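Local coordinates for SM80.1 Vicilin (Solanum melongena, PDB 5VF5), which probably serves as a seed storage protein of the 7S vicilin class, a bicupin that carries a bound copper ion, at residues G225-A230 with A244-N249; V268-G273 with F337-F342. One frame throughout, in Å; residues are numbered along the deposited sequence.

Contact 1. Residues G225-A230 with A244-N249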
ATOM      1  N   GLY A 225       6.205 -13.531 -14.766  1.00 14.15           N
ATOM      2  CA  GLY A 225       5.990 -12.502 -13.755  1.00 15.33           C
ATOM      3  C   GLY A 225       7.237 -11.875 -13.233  1.00 14.77           C
ATOM      4  O   GLY A 225       8.337 -12.276 -13.600  1.00 15.65           O
ATOM      5  N   GLN A 226       7.051 -10.835 -12.404  1.00 14.37           N
ATOM      6  CA  GLN A 226       8.139 -10.008 -11.922  0.50 16.02           C
ATOM      7  C   GLN A 226       7.885  -9.625 -10.456  1.00 14.25           C
ATOM      8  O   GLN A 226       6.740  -9.312 -10.109  1.00 14.28           O
ATOM      9  CB  GLN A 226       8.199  -8.731 -12.776  0.50 16.47           C
ATOM     10  CG  GLN A 226       8.384  -8.972 -14.284  0.50 16.15           C
ATOM     11  CD  GLN A 226       7.068  -9.185 -15.019  0.50 18.54           C
ATOM     12  OE1 GLN A 226       6.098  -8.499 -14.761  0.50 20.27           O
ATOM     13  NE2 GLN A 226       7.035 -10.149 -15.937  0.50 21.44           N
ATOM     14  N   PHE A 227       8.935  -9.611  -9.647  1.00 14.41           N
ATOM     15  CA  PHE A 227       8.866  -9.069  -8.296  1.00 13.83           C
ATOM     16  C   PHE A 227      10.020  -8.104  -8.115  1.00 13.65           C
ATOM     17  O   PHE A 227      11.172  -8.479  -8.349  1.00 14.56           O
ATOM     18  CB  PHE A 227       8.997 -10.196  -7.287  1.00 15.65           C
ATOM     19  CG  PHE A 227       8.923  -9.735  -5.880  1.00 13.83           C
ATOM     20  CD1 PHE A 227       7.695  -9.624  -5.243  1.00 16.43           C
ATOM     21  CD2 PHE A 227      10.070  -9.440  -5.166  1.00 16.69           C
ATOM     22  CE1 PHE A 227       7.643  -9.183  -3.932  1.00 14.14           C
ATOM     23  CE2 PHE A 227      10.015  -8.998  -3.860  1.00 14.54           C
ATOM     24  CZ  PHE A 227       8.785  -8.886  -3.225  1.00 15.24           C
ATOM     25  N   ILE A 228       9.739  -6.890  -7.656  1.00 14.42           N
ATOM     26  CA  ILE A 228      10.815  -6.050  -7.141  1.00 19.48           C
ATOM     27  C   ILE A 228      10.348  -5.298  -5.936  1.00 12.95           C
ATOM     28  O   ILE A 228       9.129  -5.087  -5.749  1.00 14.87           O
ATOM     29  CB  ILE A 228      11.443  -5.145  -8.161  1.00 22.48           C
ATOM     30  CG1 ILE A 228      12.862  -4.644  -7.705  1.00 28.02           C
ATOM     31  CG2 ILE A 228      10.491  -4.004  -8.476  1.00 22.99           C
ATOM     32  CD1 ILE A 228      13.630  -3.855  -8.753  1.00 31.21           C
ATOM     33  N   GLU A 229      11.303  -5.009  -5.070  1.00 15.52           N
ATOM     34  CA  GLU A 229      11.001  -4.447  -3.807  1.00 14.07           C
ATOM     35  C   GLU A 229      11.980  -3.374  -3.423  1.00 12.99           C
ATOM     36  O   GLU A 229      13.181  -3.478  -3.668  1.00 15.12           O
ATOM     37  CB  GLU A 229      11.066  -5.594  -2.820  1.00 19.02           C
ATOM     38  CG  GLU A 229      10.987  -5.248  -1.393  1.00 22.69           C
ATOM     39  CD  GLU A 229      11.079  -6.481  -0.557  1.00 22.20           C
ATOM     40  OE1 GLU A 229      10.036  -7.050  -0.350  1.00 22.14           O
ATOM     41  OE2 GLU A 229      12.190  -6.853  -0.115  1.00 29.22           O
ATOM     42  N   ALA A 230      11.440  -2.345  -2.791  1.00 13.26           N
ATOM     43  CA  ALA A 230      12.194  -1.343  -2.092  1.00 14.76           C
ATOM     44  C   ALA A 230      12.254  -1.760  -0.628  1.00 13.49           C
ATOM     45  O   ALA A 230      11.237  -1.727   0.070  1.00 14.80           O
ATOM     46  CB  ALA A 230      11.521   0.013  -2.259  1.00 17.04           C
ATOM     47  N   ALA A 244       8.766  -2.128   3.778  1.00 12.02           N
ATOM     48  CA  ALA A 244       9.136  -2.326   2.405  1.00 11.96           C
ATOM     49  C   ALA A 244       7.971  -2.002   1.508  1.00 10.43           C
ATOM     50  O   ALA A 244       6.793  -2.072   1.933  1.00 11.48           O
ATOM     51  CB  ALA A 244       9.559  -3.744   2.166  1.00 12.38           C
ATOM     52  N   VAL A 245       8.273  -1.740   0.249  1.00 11.12           N
ATOM     53  CA  VAL A 245       7.246  -1.595  -0.776  1.00 10.32           C
ATOM     54  C   VAL A 245       7.577  -2.561  -1.897  1.00 12.05           C
ATOM     55  O   VAL A 245       8.645  -2.457  -2.500  1.00 12.25           O
ATOM     56  CB  VAL A 245       7.115  -0.165  -1.339  1.00 11.99           C
ATOM     57  CG1 VAL A 245       6.020  -0.126  -2.367  1.00 13.88           C
ATOM     58  CG2 VAL A 245       6.948   0.832  -0.208  1.00 14.19           C
ATOM     59  N   ALA A 246       6.678  -3.494  -2.161  1.00 13.56           N
ATOM     60  CA  ALA A 246       6.887  -4.546  -3.110  1.00 13.85           C
ATOM     61  C   ALA A 246       5.909  -4.320  -4.271  1.00 12.55           C
ATOM     62  O   ALA A 246       4.740  -3.950  -4.093  1.00 13.40           O
ATOM     63  CB  ALA A 246       6.673  -5.909  -2.493  1.00 17.58           C
ATOM     64  N   PHE A 247       6.386  -4.622  -5.463  1.00 12.16           N
ATOM     65  CA  PHE A 247       5.602  -4.599  -6.677  1.00 12.36           C
ATOM     66  C   PHE A 247       5.649  -5.983  -7.318  1.00 13.51           C
ATOM     67  O   PHE A 247       6.736  -6.484  -7.623  1.00 14.96           O
ATOM     68  CB  PHE A 247       6.207  -3.580  -7.643  1.00 15.39           C
ATOM     69  CG  PHE A 247       6.305  -2.189  -7.072  1.00 15.89           C
ATOM     70  CD1 PHE A 247       7.386  -1.804  -6.302  1.00 15.22           C
ATOM     71  CD2 PHE A 247       5.259  -1.293  -7.267  1.00 17.13           C
ATOM     72  CE1 PHE A 247       7.467  -0.516  -5.796  1.00 15.94           C
ATOM     73  CE2 PHE A 247       5.336   0.017  -6.791  1.00 15.95           C
ATOM     74  CZ  PHE A 247       6.435   0.390  -6.018  1.00 18.16           C
ATOM     75  N   MET A 248       4.490  -6.620  -7.463  1.00 12.19           N
ATOM     76  CA  MET A 248       4.443  -7.949  -8.066  1.00 11.77           C
ATOM     77  C   MET A 248       3.492  -7.895  -9.224  1.00 13.66           C
ATOM     78  O   MET A 248       2.366  -7.430  -9.082  1.00 14.50           O
ATOM     79  CB  MET A 248       4.046  -9.034  -7.057  1.00 15.28           C
ATOM     80  CG  MET A 248       4.064 -10.439  -7.631  1.00 15.57           C
ATOM     81  SD  MET A 248       4.106 -11.688  -6.351  0.60 16.38           S
ATOM     82  CE  MET A 248       2.402 -11.572  -5.876  0.60 18.73           C
ATOM     83  N   ASN A 249       3.961  -8.406 -10.358  1.00 13.83           N
ATOM     84  CA  ASN A 249       3.158  -8.568 -11.534  1.00 14.86           C
ATOM     85  C   ASN A 249       3.200 -10.025 -11.960  1.00 15.22           C
ATOM     86  O   ASN A 249       4.283 -10.606 -12.090  1.00 16.70           O
ATOM     87  CB  ASN A 249       3.645  -7.685 -12.683  1.00 18.57           C
ATOM     88  CG  ASN A 249       2.665  -7.693 -13.855  1.00 23.06           C
ATOM     89  OD1 ASN A 249       1.498  -7.346 -13.705  1.00 25.20           O
ATOM     90  ND2 ASN A 249       3.097  -8.192 -14.974  1.00 28.13           N
TER
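Gln-226 and Asn-249 meet twice across two antiparallel strands, once through their backbones and once through their side-chain amides. The backbone ladder comes first. Three hydrogen-bonded pairs, Gln-226 with Asn-249, Ile-228 with Phe-247 and Ala-230 with Val-245, each exchange two N-H...O bonds; that of Phe-247 N to Ile-228 O spans 2.8 Å and is nearly straight. In the alternating non-hydrogen-bonded pairs the chains draw closer, to 4.2 Å between the CA atoms of Glu-229 and Ala-246, and CA-H...O contacts such as Phe-227 CA to Phe-247 O fill in between the stronger bonds.

A hydrogen bond between the side-chain amides adds a rung beside the ladder. Gln-226 bends at its second torsion (chi2 87°), which turns OE1 back to accept from Asn-249 ND2 at 3.0 Å. The two amide planes lie 29° apart, and the N-H enters close to the plane of both groups. Asn-249 OD1 is engaged by Asn-336, so in the Gln-226 conformer given here both ends of the Asn-249 amide are held, which would limit its rotation.

Both strands belong to the C-terminal cupin domain, where 243-250 lies between 225-230 and 337-344 in an antiparallel sheet of the beta-barrel fold.

Apolar contacts divide between the two faces. On the face of Phe-227, Glu-229, Ala-246 and Met-248, the Phe-227 ring leans against the small Ala-246, CE1 lying 3.7 Å from its CB, while Met-248 CB meets the ring at its edge, 4.1 Å from CD1. On the other face, Ile-228 CG2 only grazes Phe-247 CD1, at 4.4 Å.

Charge enters through Glu-229, whose extended chain runs past the methyl groups of Ala-244 and Ala-246 to a salt bridge between OE1 and Arg-266 of strand 265-272.

Contact 2. Residues V268-G273 with F337-F342; sequences VMVVEG and FRVVGF
Glu-272 and Arg-338 come together through different first torsions: CG of Glu-272 stands opposite its own carbonyl carbon (chi1 -67°), whereas CG of Arg-338 stands opposite its backbone N (chi1 -163°). The two chains then run side by side, and a bend at chi3 of Arg-338 presents NE to the carboxylate. In the conformers given, the salt bridge from Arg-338 NE to Glu-272 OE1 is 3.1 Å long and almost straight. OE1 lies in the guanidinium plane, yet the N-H reaches it from well above the plane of the carboxylate. In this same arrangement a water donates to Glu-272 OE1 and accepts from Arg-338 NH2, closing a second route between the charges.

This pair sits at a classic beta bulge in an antiparallel strand pair of the C-terminal cupin barrel. Val-271 N and Glu-272 N both bond to Arg-338 O, at 2.8 Å and a longer 3.2 Å respectively, while Glu-272 O accepts from Arg-338 N. Beyond the bulge the regular ladder resumes with the reciprocal bonds of Met-269 and Val-340.

Apolar groups close around the backbone. Val-268 CG1 packs 3.6 Å from Val-339 CB, and both methyls of Val-270 touch CE1 of the Phe-337 ring, CG1 at 3.6 Å. Val-271 CG2 rests against the aliphatic start of Arg-338, 3.6 Å from its CB.

With Asn-336 also bonded to it, Glu-272 OE1 gathers an arginine, an amide and a water, an environment that would probably favour the ionised carboxylate.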
ATOM      1  N   VAL A 268      -1.237  -6.472   0.927  1.00 11.03           N
ATOM      2  CA  VAL A 268      -1.203  -6.531  -0.534  1.00 11.43           C
ATOM      3  C   VAL A 268      -2.447  -5.906  -1.111  1.00  9.70           C
ATOM      4  O   VAL A 268      -3.536  -6.325  -0.731  1.00 12.01           O
ATOM      5  CB  VAL A 268      -1.104  -8.012  -0.980  1.00 14.35           C
ATOM      6  CG1 VAL A 268      -1.217  -8.156  -2.489  1.00 20.05           C
ATOM      7  CG2 VAL A 268       0.201  -8.587  -0.424  1.00 17.66           C
ATOM      8  N   MET A 269      -2.317  -4.892  -1.943  1.00 11.00           N
ATOM      9  CA  MET A 269      -3.525  -4.342  -2.655  0.50 12.01           C
ATOM     10  C   MET A 269      -3.432  -4.473  -4.126  1.00 13.04           C
ATOM     11  O   MET A 269      -2.405  -4.265  -4.801  1.00 14.88           O
ATOM     12  CB  MET A 269      -3.808  -2.859  -2.436  0.50 13.75           C
ATOM     13  CG  MET A 269      -5.138  -2.389  -3.098  0.50 12.20           C
ATOM     14  SD  MET A 269      -5.519  -0.676  -2.795  0.50 13.11           S
ATOM     15  CE  MET A 269      -4.260   0.091  -3.760  0.50 12.71           C
ATOM     16  N   VAL A 270      -4.546  -4.931  -4.664  1.00 13.84           N
ATOM     17  CA  VAL A 270      -4.624  -5.239  -6.085  1.00 13.67           C
ATOM     18  C   VAL A 270      -4.811  -3.951  -6.852  1.00 13.68           C
ATOM     19  O   VAL A 270      -5.677  -3.148  -6.526  1.00 15.46           O
ATOM     20  CB  VAL A 270      -5.800  -6.161  -6.415  1.00 14.52           C
ATOM     21  CG1 VAL A 270      -5.819  -6.524  -7.879  1.00 15.15           C
ATOM     22  CG2 VAL A 270      -5.724  -7.418  -5.560  1.00 14.62           C
ATOM     23  N   VAL A 271      -3.947  -3.753  -7.848  1.00 14.17           N
ATOM     24  CA  VAL A 271      -4.008  -2.579  -8.734  1.00 13.88           C
ATOM     25  C   VAL A 271      -4.573  -2.894 -10.117  1.00 15.34           C
ATOM     26  O   VAL A 271      -5.172  -2.003 -10.694  1.00 20.70           O
ATOM     27  CB  VAL A 271      -2.726  -1.771  -8.765  0.50 13.38           C
ATOM     28  CG1 VAL A 271      -2.425  -1.299  -7.351  0.50 15.45           C
ATOM     29  CG2 VAL A 271      -1.591  -2.569  -9.312  0.50 14.32           C
ATOM     30  N   GLU A 272      -4.343  -4.115 -10.629  1.00 16.21           N
ATOM     31  CA  GLU A 272      -4.788  -4.544 -11.961  0.70 16.43           C
ATOM     32  C   GLU A 272      -5.155  -5.995 -11.923  1.00 16.27           C
ATOM     33  O   GLU A 272      -4.445  -6.770 -11.287  1.00 16.02           O
ATOM     34  CB  GLU A 272      -3.674  -4.355 -13.040  0.70 18.48           C
ATOM     35  CG  GLU A 272      -3.336  -2.901 -13.323  0.70 27.07           C
ATOM     36  CD  GLU A 272      -2.068  -2.683 -14.140  0.70 31.95           C
ATOM     37  OE1 GLU A 272      -1.654  -3.582 -14.889  0.70 34.33           O
ATOM     38  OE2 GLU A 272      -1.458  -1.597 -14.006  0.70 40.99           O
ATOM     39  N   GLY A 273      -6.260  -6.365 -12.585  1.00 17.57           N
ATOM     40  CA  GLY A 273      -6.565  -7.758 -12.779  1.00 16.56           C
ATOM     41  C   GLY A 273      -7.221  -8.469 -11.625  1.00 15.52           C
ATOM     42  O   GLY A 273      -7.751  -7.835 -10.692  1.00 18.87           O
ATOM     43  N   PHE A 337      -2.104  -9.670 -13.468  1.00 17.50           N
ATOM     44  CA  PHE A 337      -2.515  -9.403 -12.104  1.00 15.92           C
ATOM     45  C   PHE A 337      -1.369  -8.648 -11.444  1.00 16.82           C
ATOM     46  O   PHE A 337      -0.261  -9.183 -11.326  1.00 17.97           O
ATOM     47  CB  PHE A 337      -2.781 -10.692 -11.370  1.00 15.91           C
ATOM     48  CG  PHE A 337      -3.049 -10.554  -9.888  1.00 16.55           C
ATOM     49  CD1 PHE A 337      -4.241  -9.994  -9.434  1.00 15.24           C
ATOM     50  CD2 PHE A 337      -2.134 -11.052  -8.922  1.00 16.46           C
ATOM     51  CE1 PHE A 337      -4.527  -9.902  -8.089  1.00 15.97           C
ATOM     52  CE2 PHE A 337      -2.443 -10.954  -7.584  1.00 16.25           C
ATOM     53  CZ  PHE A 337      -3.646 -10.402  -7.166  1.00 16.43           C
ATOM     54  N   ARG A 338      -1.629  -7.403 -11.081  1.00 14.43           N
ATOM     55  CA  ARG A 338      -0.618  -6.533 -10.485  0.70 14.72           C
ATOM     56  C   ARG A 338      -1.027  -6.030  -9.115  1.00 14.51           C
ATOM     57  O   ARG A 338      -2.149  -5.592  -8.888  1.00 15.96           O
ATOM     58  CB  ARG A 338      -0.392  -5.310 -11.371  0.70 16.15           C
ATOM     59  CG  ARG A 338       0.898  -4.562 -11.056  0.70 16.43           C
ATOM     60  CD  ARG A 338       1.162  -3.385 -12.004  0.70 18.46           C
ATOM     61  NE  ARG A 338       1.056  -3.740 -13.434  0.70 23.96           N
ATOM     62  CZ  ARG A 338       2.067  -4.142 -14.216  0.70 29.28           C
ATOM     63  NH1 ARG A 338       3.316  -4.287 -13.746  0.70 38.95           N
ATOM     64  NH2 ARG A 338       1.829  -4.409 -15.504  0.70 36.97           N
ATOM     65  N   VAL A 339      -0.070  -6.140  -8.194  1.00 13.26           N
ATOM     66  CA  VAL A 339      -0.302  -5.745  -6.779  1.00 13.40           C
ATOM     67  C   VAL A 339       0.821  -4.866  -6.286  1.00 11.88           C
ATOM     68  O   VAL A 339       1.980  -4.963  -6.776  1.00 14.19           O
ATOM     69  CB  VAL A 339      -0.463  -6.959  -5.812  1.00 14.91           C
ATOM     70  CG1 VAL A 339      -1.560  -7.864  -6.307  1.00 16.73           C
ATOM     71  CG2 VAL A 339       0.834  -7.730  -5.659  1.00 17.39           C
ATOM     72  N   VAL A 340       0.519  -4.057  -5.286  1.00 11.79           N
ATOM     73  CA  VAL A 340       1.505  -3.369  -4.493  1.00 13.42           C
ATOM     74  C   VAL A 340       1.359  -3.920  -3.107  1.00 12.50           C
ATOM     75  O   VAL A 340       0.245  -4.033  -2.590  1.00 14.85           O
ATOM     76  CB  VAL A 340       1.250  -1.858  -4.432  1.00 18.20           C
ATOM     77  CG1 VAL A 340       2.246  -1.171  -3.492  1.00 22.00           C
ATOM     78  CG2 VAL A 340       1.324  -1.319  -5.816  1.00 21.71           C
ATOM     79  N   GLY A 341       2.468  -4.321  -2.515  1.00 12.39           N
ATOM     80  CA  GLY A 341       2.460  -4.849  -1.142  1.00 14.28           C
ATOM     81  C   GLY A 341       3.286  -3.978  -0.208  1.00 14.74           C
ATOM     82  O   GLY A 341       4.429  -3.594  -0.523  1.00 19.73           O
ATOM     83  N   PHE A 342       2.736  -3.605   0.906  1.00 11.27           N
ATOM     84  CA  PHE A 342       3.505  -3.018   1.971  1.00  9.42           C
ATOM     85  C   PHE A 342       3.983  -4.112   2.889  1.00  9.73           C
ATOM     86  O   PHE A 342       3.191  -4.923   3.371  1.00 11.82           O
ATOM     87  CB  PHE A 342       2.661  -2.015   2.757  1.00 11.02           C
ATOM     88  CG  PHE A 342       2.333  -0.771   1.997  1.00 11.02           C
ATOM     89  CD1 PHE A 342       3.354   0.100   1.651  1.00 10.84           C
ATOM     90  CD2 PHE A 342       1.037  -0.430   1.666  1.00 10.67           C
ATOM     91  CE1 PHE A 342       3.100   1.273   0.969  1.00 12.32           C
ATOM     92  CE2 PHE A 342       0.758   0.747   0.993  1.00 11.58           C
ATOM     93  CZ  PHE A 342       1.781   1.607   0.626  1.00 11.64           C
TER
HETATM   94  O   HOH W   1      -0.483  -3.944 -17.293  1.00 45.50           O

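Both contacts are largely buried pairings within one antiparallel sheet of the C-terminal cupin domain, and they join directly: strand 243-250 of contact 1 neighbours strand 337-344 of contact 2, with Ala-246 N bonded to Gly-341 O and Val-339 N to Met-248 O. Contact 1 keeps an even register and ends in a neutral amide pair, whereas contact 2 is interrupted by a bulge and ends in a charged pair with water. These polar ends adjoin, for Asn-249 OD1 packs against Arg-338 CZ and Asn-336 serves both Asn-249 and Glu-272. Contact 2 is valine-rich and lies nearer the centre of the chain; contact 1 reaches toward the sheet's outer strand 220-222.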